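Local structure of OLD nuclease (Thermus scotoductus, 6P74) at residues V429-V434 and Q476-A481; G407-I412 and E458-I463. The protein degrades linear or supercoiled double-stranded DNA from the 5' to the 3' end, nicks and linearizes circular DNA, and has a DNA-stimulated ATPase activity. All blocks are in the same frame, centred on the assembly; numbering follows the deposited sequence.

Contact 1. Residues V429-V434 and Q476-A481. With SM (samarium (III) ion), chain O.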
# COMPACT_ATOMS: atom_id res chain seq x y z
N VAL A 429 -8.87 41.77 5.81
CA VAL A 429 -9.36 42.95 6.52
C VAL A 429 -8.15 43.70 7.04
O VAL A 429 -7.26 43.10 7.66
CB VAL A 429 -10.29 42.63 7.71
CG1 VAL A 429 -11.28 43.77 7.92
CG2 VAL A 429 -10.97 41.31 7.55
N HIS A 430 -8.14 45.02 6.87
CA HIS A 430 -7.11 45.83 7.50
C HIS A 430 -7.65 47.24 7.76
O HIS A 430 -8.69 47.65 7.23
CB HIS A 430 -5.86 45.87 6.62
CG HIS A 430 -6.06 46.60 5.34
ND1 HIS A 430 -6.00 47.97 5.25
CD2 HIS A 430 -6.35 46.16 4.09
CE1 HIS A 430 -6.22 48.34 4.00
NE2 HIS A 430 -6.44 47.26 3.27
N ASP A 431 -6.91 47.99 8.57
CA ASP A 431 -7.27 49.37 8.86
C ASP A 431 -6.85 50.29 7.73
O ASP A 431 -5.88 50.04 7.02
CB ASP A 431 -6.61 49.85 10.17
CG ASP A 431 -7.22 49.20 11.43
OD1 ASP A 431 -8.31 48.63 11.30
OD2 ASP A 431 -6.60 49.24 12.52
N GLU A 432 -7.59 51.39 7.57
CA GLU A 432 -7.17 52.41 6.62
C GLU A 432 -5.94 53.15 7.12
O GLU A 432 -4.96 53.31 6.38
CB GLU A 432 -8.32 53.38 6.35
CG GLU A 432 -8.04 54.43 5.27
CD GLU A 432 -9.09 55.55 5.31
OE1 GLU A 432 -9.87 55.57 6.28
OE2 GLU A 432 -9.15 56.42 4.40
N ASP A 433 -5.98 53.64 8.36
CA ASP A 433 -4.84 54.33 8.99
C ASP A 433 -4.49 55.64 8.30
O ASP A 433 -3.32 56.01 8.19
CB ASP A 433 -3.62 53.42 9.05
CG ASP A 433 -3.73 52.40 10.15
OD1 ASP A 433 -4.37 52.73 11.17
OD2 ASP A 433 -3.20 51.29 10.01
N VAL A 434 -5.52 56.36 7.87
CA VAL A 434 -5.40 57.70 7.32
C VAL A 434 -6.15 58.63 8.25
O VAL A 434 -7.27 58.31 8.67
CB VAL A 434 -5.96 57.75 5.89
CG1 VAL A 434 -6.09 59.21 5.37
CG2 VAL A 434 -5.14 56.82 5.00
N GLN A 476 -12.31 51.85 8.54
CA GLN A 476 -12.06 53.30 8.49
C GLN A 476 -12.42 53.95 9.81
O GLN A 476 -13.59 53.86 10.23
CB GLN A 476 -12.91 53.92 7.39
CG GLN A 476 -12.82 53.24 6.06
CD GLN A 476 -13.41 54.11 4.98
OE1 GLN A 476 -14.60 54.04 4.72
NE2 GLN A 476 -12.59 54.97 4.39
N PRO A 477 -11.51 54.68 10.46
CA PRO A 477 -10.10 54.79 10.10
C PRO A 477 -9.29 53.60 10.59
O PRO A 477 -8.24 53.35 10.03
CB PRO A 477 -9.64 56.07 10.80
CG PRO A 477 -10.59 56.23 11.97
CD PRO A 477 -11.92 55.71 11.45
N SER A 478 -9.78 52.90 11.62
CA SER A 478 -9.04 51.76 12.17
C SER A 478 -9.96 50.98 13.10
O SER A 478 -10.93 51.53 13.62
CB SER A 478 -7.81 52.21 12.96
OG SER A 478 -8.23 52.98 14.08
N LEU A 479 -9.60 49.72 13.35
CA LEU A 479 -10.37 48.90 14.29
C LEU A 479 -10.33 49.50 15.68
O LEU A 479 -11.34 49.48 16.40
CB LEU A 479 -9.86 47.46 14.30
CG LEU A 479 -10.61 46.45 15.20
CD1 LEU A 479 -12.00 46.21 14.72
CD2 LEU A 479 -9.87 45.10 15.37
N GLU A 480 -9.18 50.04 16.09
CA GLU A 480 -9.10 50.69 17.39
C GLU A 480 -10.13 51.81 17.50
O GLU A 480 -10.79 51.96 18.53
CB GLU A 480 -7.71 51.27 17.65
CG GLU A 480 -6.61 50.26 17.74
CD GLU A 480 -5.94 50.04 16.41
OE1 GLU A 480 -6.65 50.18 15.38
OE2 GLU A 480 -4.71 49.77 16.40
N ALA A 481 -10.28 52.61 16.45
CA ALA A 481 -11.25 53.69 16.51
C ALA A 481 -12.67 53.14 16.46
O ALA A 481 -13.55 53.63 17.18
CB ALA A 481 -11.01 54.70 15.39
SM SM O . -4.73 48.92 13.93
O HOH W 1 -4.58 51.46 13.40

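Contact 2. Residues G407-I412 and E458-I463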
# COMPACT_ATOMS: atom_id res chain seq x y z
N GLY A 407 1.40 40.23 10.39
CA GLY A 407 2.52 41.08 10.72
C GLY A 407 2.52 42.43 10.02
O GLY A 407 3.60 42.96 9.72
N GLY A 408 1.34 42.99 9.74
CA GLY A 408 1.24 44.32 9.16
C GLY A 408 0.92 44.24 7.68
O GLY A 408 0.77 43.16 7.11
N LYS A 409 0.82 45.41 7.04
CA LYS A 409 0.27 45.44 5.69
C LYS A 409 1.20 44.76 4.69
O LYS A 409 0.76 43.94 3.88
CB LYS A 409 -0.07 46.87 5.29
CG LYS A 409 -1.26 47.41 6.14
CD LYS A 409 -1.65 48.84 5.77
CE LYS A 409 -2.88 49.31 6.59
NZ LYS A 409 -3.19 50.75 6.32
N ALA A 410 2.51 45.07 4.76
CA ALA A 410 3.48 44.39 3.90
C ALA A 410 3.42 42.88 4.11
O ALA A 410 3.61 42.12 3.15
CB ALA A 410 4.90 44.92 4.15
N GLY A 411 3.13 42.44 5.33
CA GLY A 411 2.97 41.01 5.59
C GLY A 411 1.74 40.45 4.91
O GLY A 411 1.74 39.29 4.47
N ILE A 412 0.66 41.24 4.85
CA ILE A 412 -0.56 40.81 4.16
C ILE A 412 -0.29 40.62 2.66
O ILE A 412 -0.66 39.60 2.08
CB ILE A 412 -1.71 41.80 4.40
CG1 ILE A 412 -2.19 41.72 5.84
CG2 ILE A 412 -2.89 41.46 3.51
CD1 ILE A 412 -3.24 42.75 6.19
N GLU A 458 -0.73 54.26 -0.20
CA GLU A 458 0.01 53.42 -1.12
C GLU A 458 -0.02 51.96 -0.68
O GLU A 458 -0.29 51.07 -1.49
CB GLU A 458 1.45 53.93 -1.22
CG GLU A 458 2.18 53.53 -2.47
CD GLU A 458 3.69 53.64 -2.30
OE1 GLU A 458 4.35 52.59 -2.12
OE2 GLU A 458 4.20 54.79 -2.33
N LYS A 459 0.23 51.70 0.62
CA LYS A 459 0.14 50.33 1.13
C LYS A 459 -1.26 49.75 0.95
O LYS A 459 -1.41 48.56 0.64
CB LYS A 459 0.52 50.27 2.61
CG LYS A 459 1.87 50.79 2.98
CD LYS A 459 2.08 50.62 4.45
CE LYS A 459 3.26 51.40 4.97
NZ LYS A 459 3.13 51.55 6.45
N ASN A 460 -2.30 50.57 1.18
CA ASN A 460 -3.67 50.12 0.99
C ASN A 460 -3.94 49.79 -0.48
O ASN A 460 -4.66 48.84 -0.78
CB ASN A 460 -4.66 51.20 1.47
CG ASN A 460 -4.56 51.46 2.95
OD1 ASN A 460 -3.95 50.67 3.67
ND2 ASN A 460 -5.16 52.58 3.42
N GLN A 461 -3.38 50.59 -1.39
CA GLN A 461 -3.56 50.37 -2.82
C GLN A 461 -2.83 49.12 -3.28
O GLN A 461 -3.34 48.39 -4.15
CB GLN A 461 -3.08 51.59 -3.61
CG GLN A 461 -3.36 51.51 -5.09
CD GLN A 461 -4.79 51.04 -5.38
OE1 GLN A 461 -4.99 49.99 -6.01
NE2 GLN A 461 -5.78 51.81 -4.92
N ARG A 462 -1.66 48.82 -2.72
CA ARG A 462 -0.97 47.61 -3.14
C ARG A 462 -1.73 46.36 -2.71
O ARG A 462 -1.85 45.40 -3.48
CB ARG A 462 0.44 47.58 -2.60
CG ARG A 462 1.38 48.65 -3.14
CD ARG A 462 2.69 48.64 -2.29
NE ARG A 462 3.31 47.32 -2.43
CZ ARG A 462 4.04 46.92 -3.47
NH1 ARG A 462 4.28 47.75 -4.49
NH2 ARG A 462 4.55 45.69 -3.51
N ILE A 463 -2.31 46.38 -1.50
CA ILE A 463 -3.12 45.26 -1.05
C ILE A 463 -4.32 45.07 -1.97
O ILE A 463 -4.72 43.94 -2.29
CB ILE A 463 -3.55 45.48 0.42
CG1 ILE A 463 -2.38 45.14 1.34
CG2 ILE A 463 -4.77 44.61 0.75
CD1 ILE A 463 -2.49 45.77 2.73

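Contact 1. Residues V429-V434 and Q476-A481
D431 and E480 meet around a samarium ion in the Toprim domain, one at the end of parallel strand 426-431, the other in the first turn of helix 479-483. This acidic centre probably binds two divalent cations during nuclease action. The metal bonds are unequal: D431 gives one oxygen, OD2 at 2.4 Å from samarium, whereas E480 gives two, OE1 at 2.7 Å and OE2 at 2.6 Å. A bend at chi2 (93°) turns the E480 carboxylate to the ion, and R487 forms a salt bridge with OE2. Two acceptors, D431 OD2 and E480 OE1, lie just 3.0 Å apart, a closeness that the shared cation probably offsets. D433 takes part through water: the molecule bound to samarium is 2.6 Å from D433 OD1, to which it is hydrogen-bonded.

Hydrogen bonds, one of them between backbones, hold the two segments together beside the ion. L479 N, at the helix start, donates to D431 OD1 over 2.7 Å, coming from above the carboxylate plane (50° out of it), so both oxygens of D431 are engaged, one by metal and one by helix. D433 N meets P477 O at 2.8 Å in a nearly straight bond (173°), just after the cis peptide that precedes the proline. At the outer margin, the amide of Q476 makes a weak bond to E432 OE1.

Helix capping completes the arrangement. S478, proposed to bind the second cation, packs its CB against D431 and is the N-cap residue: its OG accepts from A481 N at 3.2 Å.

Contact 2. Residues G407-I412 and E458-I463
K409 and N460 both carry CG anti to their own carbonyl carbon (chi1 -68° and -64°), and K409 then runs fully extended, which delivers its ammonium to the asparagine side chain. The two residues belong to helices 409-422 and 443-467, the connecting helices of successive beta-alpha-beta units of the parallel Toprim sheet, packed beside each other over H430 of strand 426-431.

N460 sets out away from the neighbouring helix, yet its amide oxygen returns to the lysine. K409 NZ donates to N460 OD1 over 2.8 Å, lying in the carbonyl plane on a lone pair, with a C=O...N angle of 133°. Meanwhile N460 ND2 donates to E432 O, so both ends of the amide are used and its rotation is fixed. The same ammonium forms a salt bridge with E456 and a hydrogen bond with the backbone O of D431, whose carboxylate binds the metal. E456 also pairs with K459, placing a carboxylate between two lysines whose NZ atoms stand 6.4 Å apart.

Hydrocarbon contacts fill the rest. I463 lies across the lysine stem at about a right angle, its CD1 reaching K409 CB at 3.7 Å. K459 crosses that stem equally steeply, its CB 4.1 Å from K409 CD. One turn along from K409, the isoleucines touch more loosely, with I412 CG2 4.3 Å from I463 CG1.

Strand 426-431 ties the two contacts together: its end and the loop after it supply one half of contact 1, while the helices of contact 2 pack against it. Contact 1 is partly buried, at the loop-rich metal site farther from the centre of the chain. Its chemistry is acidic, with carboxylates, a cation and a bound water. Contact 2 is a buried helix-helix contact, where one isoleucine packs on the stem of a lysine whose ammonium is held by an amide, a carboxylate and a backbone carbonyl. H430 CE1 comes within 3.3 Å of N460 OD1 where they meet. Contact 2 thus probably serves as a second shell, steadying the strand end that carries D431.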